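Local structure of trichosurin (2RA6) at residues W28-L33 with N127-T132; V32-D37 with E155-I160; L76-F81 with L91-T96. The protein is a milk whey lipocalin that binds 4-ethylphenol inside its beta barrel and probably carries other small molecules. The protein carries 1 engineered substitution. All coordinates share one frame; numbering follows the deposited sequence.

Contact 1: residues W28-L33 with N127-T132; sequences WHTVVL and NLFGRT. With ZN (zinc ion), chain K.
Trp28 and Arg131 stack at one end of the contact. The guanidinium lies flat over one face of the indole, planes 12° apart, with Arg131 CZ 3.8 Å from the centroid of the six-membered ring in a cation-pi stack. The arginine chain bends at chi2 (-55°), which lays CD over the same ring as a CH-pi partner, and Arg131 NH1 is held by the carbonyl of His27. At the indole edge, near its plane, Trp28 CE3 meets Gly130 O at 3.4 Å.

Backbone hydrogen bonds join the strands antiparallel. His29 and Gly130 exchange a pair, and Leu128 N gives to Val32 O. Leu128 O accepts twice, from Val31 N at 2.9 Å and from Val32 N at 3.3 Å, the latter on a lone pair: a classic beta bulge. Within the bulge, the side chains of Val32 and Leu128 run side by side, CG2 to CD2 3.9 Å.

On the face with Phe129, Thr30 OG1 approaches Phe129 CE1 at 3.4 Å and donates a hydrogen bond to a water, which donates in turn to Asn127 OD1; Ile51 N also bonds Thr30 OG1. Phe129 touches 4-ethylphenol. His29 NE2 binds zinc at 2.0 Å, alongside His27.

A tryptophan just before the first barrel strand, covered by an arginine just after the eighth, strand 121-130, is a hallmark of the lipocalin fold.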
loop_
_atom_site.group_PDB
_atom_site.type_symbol
_atom_site.label_atom_id
_atom_site.label_comp_id
_atom_site.label_asym_id
_atom_site.label_seq_id
_atom_site.Cartn_x
_atom_site.Cartn_y
_atom_site.Cartn_z
ATOM N N TRP B 28 13.055 7.596 -18.657
ATOM C CA TRP B 28 12.521 6.286 -18.266
ATOM C C TRP B 28 11.584 5.704 -19.317
ATOM O O TRP B 28 11.059 6.422 -20.166
ATOM C CB TRP B 28 11.753 6.374 -16.944
ATOM C CG TRP B 28 12.602 6.694 -15.769
ATOM C CD1 TRP B 28 12.695 7.897 -15.123
ATOM C CD2 TRP B 28 13.493 5.804 -15.090
ATOM N NE1 TRP B 28 13.586 7.809 -14.083
ATOM C CE2 TRP B 28 14.093 6.537 -14.040
ATOM C CE3 TRP B 28 13.843 4.458 -15.267
ATOM C CZ2 TRP B 28 15.029 5.968 -13.167
ATOM C CZ3 TRP B 28 14.776 3.892 -14.395
ATOM C CH2 TRP B 28 15.358 4.650 -13.360
ATOM N N HIS B 29 11.388 4.388 -19.239
ATOM C CA HIS B 29 10.490 3.643 -20.121
ATOM C C HIS B 29 9.670 2.682 -19.269
ATOM O O HIS B 29 10.191 2.076 -18.329
ATOM C CB HIS B 29 11.273 2.777 -21.113
ATOM C CG HIS B 29 11.985 3.546 -22.173
ATOM N ND1 HIS B 29 11.461 3.732 -23.433
ATOM C CD2 HIS B 29 13.183 4.176 -22.164
ATOM C CE1 HIS B 29 12.305 4.446 -24.156
ATOM N NE2 HIS B 29 13.355 4.729 -23.406
ATOM N N THR B 30 8.392 2.521 -19.596
ATOM C CA THR B 30 7.581 1.561 -18.859
ATOM C C THR B 30 7.882 0.209 -19.503
ATOM O O THR B 30 7.752 0.048 -20.715
ATOM C CB THR B 30 6.087 1.884 -18.979
ATOM O OG1 THR B 30 5.810 3.112 -18.294
ATOM C CG2 THR B 30 5.245 0.764 -18.367
ATOM N N VAL B 31 8.285 -0.760 -18.686
ATOM C CA VAL B 31 8.641 -2.083 -19.182
ATOM C C VAL B 31 7.611 -3.144 -18.796
ATOM O O VAL B 31 7.257 -3.993 -19.611
ATOM C CB VAL B 31 10.033 -2.478 -18.661
ATOM C CG1 VAL B 31 10.425 -3.851 -19.185
ATOM C CG2 VAL B 31 11.055 -1.427 -19.111
ATOM N N VAL B 32 7.127 -3.084 -17.558
ATOM C CA VAL B 32 6.120 -4.034 -17.095
ATOM C C VAL B 32 5.072 -3.326 -16.248
ATOM O O VAL B 32 5.387 -2.430 -15.469
ATOM C CB VAL B 32 6.743 -5.174 -16.248
ATOM C CG1 VAL B 32 5.686 -6.259 -15.976
ATOM C CG2 VAL B 32 7.931 -5.788 -16.983
ATOM N N LEU B 33 3.815 -3.715 -16.437
ATOM C CA LEU B 33 2.696 -3.178 -15.679
ATOM C C LEU B 33 2.019 -4.398 -15.067
ATOM O O LEU B 33 1.986 -5.469 -15.677
ATOM C CB LEU B 33 1.706 -2.465 -16.604
ATOM C CG LEU B 33 2.135 -1.151 -17.264
ATOM C CD1 LEU B 33 1.067 -0.697 -18.255
ATOM C CD2 LEU B 33 2.363 -0.091 -16.201
ATOM N N ASN B 127 4.367 -0.729 -11.293
ATOM C CA ASN B 127 5.034 -0.286 -12.506
ATOM C C ASN B 127 6.526 -0.575 -12.427
ATOM O O ASN B 127 7.148 -0.294 -11.410
ATOM C CB ASN B 127 4.861 1.231 -12.676
ATOM C CG ASN B 127 3.413 1.652 -12.865
ATOM O OD1 ASN B 127 3.018 2.060 -13.956
ATOM N ND2 ASN B 127 2.621 1.563 -11.803
ATOM N N LEU B 128 7.086 -1.146 -13.488
ATOM C CA LEU B 128 8.522 -1.400 -13.542
ATOM C C LEU B 128 9.072 -0.556 -14.690
ATOM O O LEU B 128 8.694 -0.743 -15.854
ATOM C CB LEU B 128 8.817 -2.879 -13.797
ATOM C CG LEU B 128 10.309 -3.245 -13.834
ATOM C CD1 LEU B 128 10.955 -3.037 -12.479
ATOM C CD2 LEU B 128 10.459 -4.708 -14.277
ATOM N N PHE B 129 9.953 0.387 -14.349
ATOM C CA PHE B 129 10.555 1.274 -15.342
ATOM C C PHE B 129 12.018 0.946 -15.582
ATOM O O PHE B 129 12.740 0.573 -14.652
ATOM C CB PHE B 129 10.523 2.736 -14.892
ATOM C CG PHE B 129 9.152 3.291 -14.648
ATOM C CD1 PHE B 129 8.020 2.725 -15.225
ATOM C CD2 PHE B 129 9.013 4.439 -13.883
ATOM C CE1 PHE B 129 6.768 3.306 -15.042
ATOM C CE2 PHE B 129 7.776 5.027 -13.695
ATOM C CZ PHE B 129 6.647 4.459 -14.278
ATOM N N GLY B 130 12.444 1.117 -16.827
ATOM C CA GLY B 130 13.830 0.878 -17.189
ATOM C C GLY B 130 14.409 2.098 -17.882
ATOM O O GLY B 130 13.665 2.971 -18.344
ATOM N N ARG B 131 15.738 2.174 -17.936
ATOM C CA ARG B 131 16.414 3.289 -18.605
ATOM C C ARG B 131 16.220 3.192 -20.110
ATOM O O ARG B 131 16.317 4.196 -20.828
ATOM C CB ARG B 131 17.917 3.282 -18.299
ATOM C CG ARG B 131 18.268 3.748 -16.903
ATOM C CD ARG B 131 17.682 5.118 -16.631
ATOM N NE ARG B 131 18.202 5.693 -15.400
ATOM C CZ ARG B 131 17.818 6.864 -14.903
ATOM N NH1 ARG B 131 16.902 7.587 -15.537
ATOM N NH2 ARG B 131 18.356 7.315 -13.776
ATOM N N THR B 132 15.961 1.973 -20.579
ATOM C CA THR B 132 15.729 1.704 -21.989
ATOM C C THR B 132 14.414 0.918 -22.091
ATOM O O THR B 132 13.824 0.550 -21.065
ATOM C CB THR B 132 16.902 0.905 -22.620
ATOM O OG1 THR B 132 16.914 -0.432 -22.106
ATOM C CG2 THR B 132 18.242 1.575 -22.292
HETATM ZN ZN ZN K . 14.931 5.706 -24.136
HETATM O O HOH W 1 3.864 3.522 -16.439
#

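Contact 2: residues V32-D37 with E155-I160; sequences VLASSD and ENILDI. With ZN (zinc ion), chain L.
Leu33 and Leu158 form the central pair where the short strand after the lipocalin helix joins the first barrel strand. The addition is antiparallel and made on the edge of strand 29-35 away from strand 121-130. The two leucines exchange both backbone hydrogen bonds: Leu158 N gives to Leu33 O at 2.7 Å and nearly straight (176°), while Leu33 N reaches Leu158 O at 2.9 Å. Non-hydrogen-bonded pairs flank them, Val32 with Asp159 and Ala34 with Ile157.

Apolar packing lies on the face turned to helix 137-148. Val32 CG1, set anti to the backbone N (chi1 -171°), meets Ile157 CG2 at 3.6 Å, and the other branch of the isoleucine, through CG1, passes Ala34 CB at 4.1 Å. Phe143, Glu144 and Phe147 of that helix cover this face, and a salt bridge from Asp159 to Lys140 links strand 157-159 to the helix.

Just before strand 157-159, Asn156 bonds with both its backbone and its side chain. Its carbonyl O accepts from Ser35 N at 3.2 Å. Its amide ND2 turns back to Ser35 O at 2.8 Å; ND2 lies in the plane of the Ser35 carbonyl, while Ser35 O sits 16° out of the amide plane of Asn156. The two bonds grip Ser35 at its N-H and its C=O, and the ND2 bond alone sets how the amide is turned.

Strand 29-35 then ends in an ST turn. Ser35 OG, also hydrogen-bonded to the carbonyl of Val124, accepts from Asp37 N at 3.1 Å. The carboxylate of Asp37, the residue that closes the turn, bonds Ser39 OG through OD1 and coordinates a zinc ion through OD2 at 2.0 Å.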
loop_
_atom_site.group_PDB
_atom_site.type_symbol
_atom_site.label_atom_id
_atom_site.label_comp_id
_atom_site.label_asym_id
_atom_site.label_seq_id
_atom_site.Cartn_x
_atom_site.Cartn_y
_atom_site.Cartn_z
ATOM N N VAL B 32 7.127 -3.084 -17.558
ATOM C CA VAL B 32 6.120 -4.034 -17.095
ATOM C C VAL B 32 5.072 -3.326 -16.248
ATOM O O VAL B 32 5.387 -2.430 -15.469
ATOM C CB VAL B 32 6.743 -5.174 -16.248
ATOM C CG1 VAL B 32 5.686 -6.259 -15.976
ATOM C CG2 VAL B 32 7.931 -5.788 -16.983
ATOM N N LEU B 33 3.815 -3.715 -16.437
ATOM C CA LEU B 33 2.696 -3.178 -15.679
ATOM C C LEU B 33 2.019 -4.398 -15.067
ATOM O O LEU B 33 1.986 -5.469 -15.677
ATOM C CB LEU B 33 1.706 -2.465 -16.604
ATOM C CG LEU B 33 2.135 -1.151 -17.264
ATOM C CD1 LEU B 33 1.067 -0.697 -18.255
ATOM C CD2 LEU B 33 2.363 -0.091 -16.201
ATOM N N ALA B 34 1.497 -4.245 -13.861
ATOM C CA ALA B 34 0.809 -5.346 -13.197
ATOM C C ALA B 34 -0.247 -4.724 -12.316
ATOM O O ALA B 34 -0.054 -3.639 -11.771
ATOM C CB ALA B 34 1.786 -6.169 -12.369
ATOM N N SER B 35 -1.387 -5.389 -12.196
ATOM C CA SER B 35 -2.451 -4.836 -11.380
ATOM C C SER B 35 -3.398 -5.887 -10.865
ATOM O O SER B 35 -3.541 -6.956 -11.457
ATOM C CB SER B 35 -3.255 -3.811 -12.179
ATOM O OG SER B 35 -4.296 -3.241 -11.392
ATOM N N SER B 36 -4.045 -5.557 -9.755
ATOM C CA SER B 36 -5.028 -6.435 -9.151
ATOM C C SER B 36 -6.261 -6.459 -10.058
ATOM O O SER B 36 -7.055 -7.400 -10.013
ATOM C CB SER B 36 -5.385 -5.927 -7.748
ATOM O OG SER B 36 -5.679 -4.545 -7.762
ATOM N N ASP B 37 -6.413 -5.423 -10.880
ATOM C CA ASP B 37 -7.524 -5.334 -11.827
ATOM C C ASP B 37 -6.915 -5.101 -13.206
ATOM O O ASP B 37 -6.507 -3.982 -13.533
ATOM C CB ASP B 37 -8.450 -4.169 -11.472
ATOM C CG ASP B 37 -9.732 -4.172 -12.293
ATOM O OD1 ASP B 37 -9.671 -4.497 -13.494
ATOM O OD2 ASP B 37 -10.793 -3.838 -11.727
ATOM N N GLU B 155 -1.557 -13.740 -15.579
ATOM C CA GLU B 155 -2.299 -13.018 -16.605
ATOM C C GLU B 155 -2.491 -11.542 -16.282
ATOM O O GLU B 155 -2.797 -10.748 -17.170
ATOM C CB GLU B 155 -3.665 -13.675 -16.813
ATOM C CG GLU B 155 -3.592 -15.107 -17.305
ATOM C CD GLU B 155 -4.929 -15.817 -17.218
ATOM O OE1 GLU B 155 -5.443 -15.979 -16.088
ATOM O OE2 GLU B 155 -5.463 -16.212 -18.276
ATOM N N ASN B 156 -2.312 -11.176 -15.016
ATOM C CA ASN B 156 -2.476 -9.787 -14.591
ATOM C C ASN B 156 -1.194 -8.980 -14.729
ATOM O O ASN B 156 -1.118 -7.840 -14.278
ATOM C CB ASN B 156 -2.971 -9.736 -13.149
ATOM C CG ASN B 156 -4.468 -9.943 -13.049
ATOM O OD1 ASN B 156 -5.035 -10.787 -13.741
ATOM N ND2 ASN B 156 -5.114 -9.176 -12.182
ATOM N N ILE B 157 -0.192 -9.587 -15.352
ATOM C CA ILE B 157 1.088 -8.933 -15.585
ATOM C C ILE B 157 1.197 -8.697 -17.086
ATOM O O ILE B 157 0.965 -9.607 -17.884
ATOM C CB ILE B 157 2.261 -9.828 -15.143
ATOM C CG1 ILE B 157 2.208 -10.053 -13.634
ATOM C CG2 ILE B 157 3.586 -9.188 -15.556
ATOM C CD1 ILE B 157 3.158 -11.131 -13.139
ATOM N N LEU B 158 1.530 -7.472 -17.470
ATOM C CA LEU B 158 1.681 -7.138 -18.876
ATOM C C LEU B 158 3.084 -6.617 -19.139
ATOM O O LEU B 158 3.433 -5.524 -18.705
ATOM C CB LEU B 158 0.664 -6.077 -19.293
ATOM C CG LEU B 158 -0.809 -6.471 -19.162
ATOM C CD1 LEU B 158 -1.693 -5.311 -19.600
ATOM C CD2 LEU B 158 -1.080 -7.704 -20.018
ATOM N N ASP B 159 3.890 -7.413 -19.834
ATOM C CA ASP B 159 5.248 -7.009 -20.181
ATOM C C ASP B 159 5.062 -6.256 -21.492
ATOM O O ASP B 159 4.812 -6.873 -22.526
ATOM C CB ASP B 159 6.116 -8.246 -20.416
ATOM C CG ASP B 159 7.552 -7.899 -20.756
ATOM O OD1 ASP B 159 7.792 -6.799 -21.289
ATOM O OD2 ASP B 159 8.443 -8.738 -20.502
ATOM N N ILE B 160 5.168 -4.934 -21.466
ATOM C CA ILE B 160 4.957 -4.182 -22.696
ATOM C C ILE B 160 6.220 -3.922 -23.503
ATOM O O ILE B 160 6.180 -3.215 -24.510
ATOM C CB ILE B 160 4.260 -2.842 -22.434
ATOM C CG1 ILE B 160 5.157 -1.951 -21.581
ATOM C CG2 ILE B 160 2.907 -3.080 -21.766
ATOM C CD1 ILE B 160 4.703 -0.508 -21.542
HETATM ZN ZN ZN L . -12.521 -3.613 -12.701
#

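Contact 3: residues L76-F81 with L91-T96; sequences LYLTAF and LNYYGT. With ETY (4-ethylphenol), chain P.
Leu91 gives up the most surface here, pushing CD1 against the neighbouring strand until it lies 3.3 Å from Thr79 O and 4.0 Å from Leu78 CB. Its CG stands anti to the backbone N (chi1 171°), and the second torsion, 72°, swings CD1 across to Thr79. Phe114 of strand 109-118 also packs on this leucine.

Leu78 touches both Leu91 and Tyr93, on different sides. While its CB meets Leu91, its two methyls go to the tyrosine ring: CD1 lies over one face, 4.0 Å above the plane and offset toward the rim, and CD2 comes to 3.8 Å from Tyr93 CD1. The two side chains cross at about a right angle.

Strands 72-82 and 88-92 are a beta hairpin of the lipocalin calyx, but no direct hydrogen bond joins these segments. A water bridges them instead, donating to Thr79 O at 2.8 Å and accepting from Asn92 N at 2.9 Å. Strand 72-82 also lines the ligand pocket, where Ala80 CB packs on 4-ethylphenol C2 at 3.8 Å; the phenol oxygen is hydrogen-bonded to Leu61 O and Gly63 N of the adjoining strand.

Tyr93 follows strand 88-92, and its ring reaches back toward strand 72-82. Leu76 CD2 comes obliquely to within 4.1 Å of Tyr93 OH, a hydroxyl held by a hydrogen bond with Pro46 O.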
loop_
_atom_site.group_PDB
_atom_site.type_symbol
_atom_site.label_atom_id
_atom_site.label_comp_id
_atom_site.label_asym_id
_atom_site.label_seq_id
_atom_site.Cartn_x
_atom_site.Cartn_y
_atom_site.Cartn_z
ATOM N N LEU B 76 0.473 13.263 -20.827
ATOM C CA LEU B 76 -0.155 13.203 -19.516
ATOM C C LEU B 76 0.889 13.638 -18.502
ATOM O O LEU B 76 1.914 12.975 -18.332
ATOM C CB LEU B 76 -0.619 11.775 -19.205
ATOM C CG LEU B 76 -1.191 11.519 -17.806
ATOM C CD1 LEU B 76 -2.467 12.324 -17.620
ATOM C CD2 LEU B 76 -1.469 10.033 -17.618
ATOM N N TYR B 77 0.637 14.762 -17.841
ATOM C CA TYR B 77 1.559 15.285 -16.841
ATOM C C TYR B 77 0.961 15.132 -15.458
ATOM O O TYR B 77 -0.158 15.571 -15.204
ATOM C CB TYR B 77 1.862 16.762 -17.108
ATOM C CG TYR B 77 2.585 17.009 -18.413
ATOM C CD1 TYR B 77 1.879 17.169 -19.606
ATOM C CD2 TYR B 77 3.975 17.052 -18.458
ATOM C CE1 TYR B 77 2.544 17.372 -20.818
ATOM C CE2 TYR B 77 4.651 17.252 -19.657
ATOM C CZ TYR B 77 3.932 17.408 -20.828
ATOM O OH TYR B 77 4.601 17.603 -22.015
ATOM N N LEU B 78 1.708 14.504 -14.561
ATOM C CA LEU B 78 1.227 14.303 -13.204
ATOM C C LEU B 78 2.324 14.620 -12.214
ATOM O O LEU B 78 3.506 14.553 -12.545
ATOM C CB LEU B 78 0.784 12.857 -13.013
ATOM C CG LEU B 78 -0.411 12.408 -13.856
ATOM C CD1 LEU B 78 -0.505 10.899 -13.830
ATOM C CD2 LEU B 78 -1.687 13.055 -13.327
ATOM N N THR B 79 1.932 14.974 -11.000
ATOM C CA THR B 79 2.900 15.268 -9.963
ATOM C C THR B 79 2.574 14.445 -8.727
ATOM O O THR B 79 1.441 14.464 -8.234
ATOM C CB THR B 79 2.897 16.762 -9.578
ATOM O OG1 THR B 79 3.346 17.547 -10.691
ATOM C CG2 THR B 79 3.820 17.004 -8.390
ATOM N N ALA B 80 3.566 13.697 -8.257
ATOM C CA ALA B 80 3.430 12.887 -7.050
ATOM C C ALA B 80 4.132 13.698 -5.974
ATOM O O ALA B 80 5.344 13.917 -6.039
ATOM C CB ALA B 80 4.111 11.539 -7.230
ATOM N N PHE B 81 3.370 14.160 -4.992
ATOM C CA PHE B 81 3.937 14.981 -3.926
ATOM C C PHE B 81 4.552 14.168 -2.797
ATOM O O PHE B 81 4.029 13.124 -2.410
ATOM C CB PHE B 81 2.867 15.923 -3.373
ATOM C CG PHE B 81 2.320 16.872 -4.399
ATOM C CD1 PHE B 81 1.312 16.476 -5.273
ATOM C CD2 PHE B 81 2.835 18.157 -4.508
ATOM C CE1 PHE B 81 0.824 17.349 -6.244
ATOM C CE2 PHE B 81 2.357 19.036 -5.473
ATOM C CZ PHE B 81 1.348 18.633 -6.345
ATOM N N LEU B 91 -0.587 11.005 -4.899
ATOM C CA LEU B 91 -0.956 11.396 -6.254
ATOM C C LEU B 91 -2.461 11.444 -6.474
ATOM O O LEU B 91 -3.174 10.503 -6.132
ATOM C CB LEU B 91 -0.347 10.419 -7.267
ATOM C CG LEU B 91 -0.831 10.567 -8.716
ATOM C CD1 LEU B 91 -0.258 11.834 -9.327
ATOM C CD2 LEU B 91 -0.407 9.360 -9.532
ATOM N N ASN B 92 -2.937 12.548 -7.037
ATOM C CA ASN B 92 -4.354 12.695 -7.339
ATOM C C ASN B 92 -4.539 12.290 -8.797
ATOM O O ASN B 92 -4.159 13.027 -9.708
ATOM C CB ASN B 92 -4.805 14.147 -7.133
ATOM C CG ASN B 92 -6.239 14.388 -7.584
ATOM O OD1 ASN B 92 -7.134 13.590 -7.305
ATOM N ND2 ASN B 92 -6.464 15.502 -8.274
ATOM N N TYR B 93 -5.096 11.100 -9.005
ATOM C CA TYR B 93 -5.341 10.563 -10.339
ATOM C C TYR B 93 -6.266 9.361 -10.214
ATOM O O TYR B 93 -5.990 8.446 -9.438
ATOM C CB TYR B 93 -4.029 10.125 -10.989
ATOM C CG TYR B 93 -4.215 9.597 -12.392
ATOM C CD1 TYR B 93 -4.485 10.464 -13.453
ATOM C CD2 TYR B 93 -4.161 8.228 -12.656
ATOM C CE1 TYR B 93 -4.697 9.980 -14.744
ATOM C CE2 TYR B 93 -4.372 7.735 -13.940
ATOM C CZ TYR B 93 -4.638 8.617 -14.977
ATOM O OH TYR B 93 -4.848 8.139 -16.245
ATOM N N TYR B 94 -7.357 9.368 -10.975
ATOM C CA TYR B 94 -8.340 8.284 -10.923
ATOM C C TYR B 94 -8.651 8.024 -9.451
ATOM O O TYR B 94 -8.699 6.876 -8.993
ATOM C CB TYR B 94 -7.773 7.017 -11.564
ATOM C CG TYR B 94 -8.831 5.998 -11.927
ATOM C CD1 TYR B 94 -9.758 6.263 -12.933
ATOM C CD2 TYR B 94 -8.891 4.761 -11.282
ATOM C CE1 TYR B 94 -10.718 5.323 -13.295
ATOM C CE2 TYR B 94 -9.849 3.811 -11.636
ATOM C CZ TYR B 94 -10.756 4.102 -12.646
ATOM O OH TYR B 94 -11.688 3.164 -13.023
ATOM N N GLY B 95 -8.874 9.113 -8.722
ATOM C CA GLY B 95 -9.135 9.029 -7.300
ATOM C C GLY B 95 -7.873 9.486 -6.593
ATOM O O GLY B 95 -7.220 10.435 -7.037
ATOM N N THR B 96 -7.522 8.833 -5.493
ATOM C CA THR B 96 -6.309 9.188 -4.770
ATOM C C THR B 96 -5.376 7.982 -4.769
ATOM O O THR B 96 -5.828 6.845 -4.897
ATOM C CB THR B 96 -6.606 9.613 -3.308
ATOM O OG1 THR B 96 -7.177 8.517 -2.587
ATOM C CG2 THR B 96 -7.572 10.792 -3.283
HETATM C C8 ETY P . 5.062 6.281 -11.882
HETATM C C7 ETY P . 5.384 7.113 -10.637
HETATM C CG ETY P . 5.077 8.577 -10.788
HETATM C C3 ETY P . 3.746 9.060 -10.679
HETATM C C2 ETY P . 3.456 10.434 -10.820
HETATM C C5 ETY P . 6.119 9.516 -11.046
HETATM C C6 ETY P . 5.838 10.894 -11.190
HETATM C C1 ETY P . 4.503 11.344 -11.075
HETATM O O1 ETY P . 4.224 12.677 -11.208
HETATM O O HOH W 2 -1.179 14.792 -7.388
#

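All three contacts belong to one antiparallel sheet that curls into the lipocalin barrel. Contacts 1 and 2 share Val32 and Leu33 of strand 29-35, their centres about 12 Å apart, so this strand is flanked by 121-130 on one edge and 157-159 on the other. They also touch, through a probable hydrogen bond from Ile160 N to Val31 O. Contact 3 is local, within a hairpin whose residues fall between the two halves of each of the other contacts. Its centre lies about 18 Å from contact 1 and 20 Å from contact 2, beyond the centre of the chain. Contacts 1 and 3 both supply residues to the 4-ethylphenol pocket, from different walls.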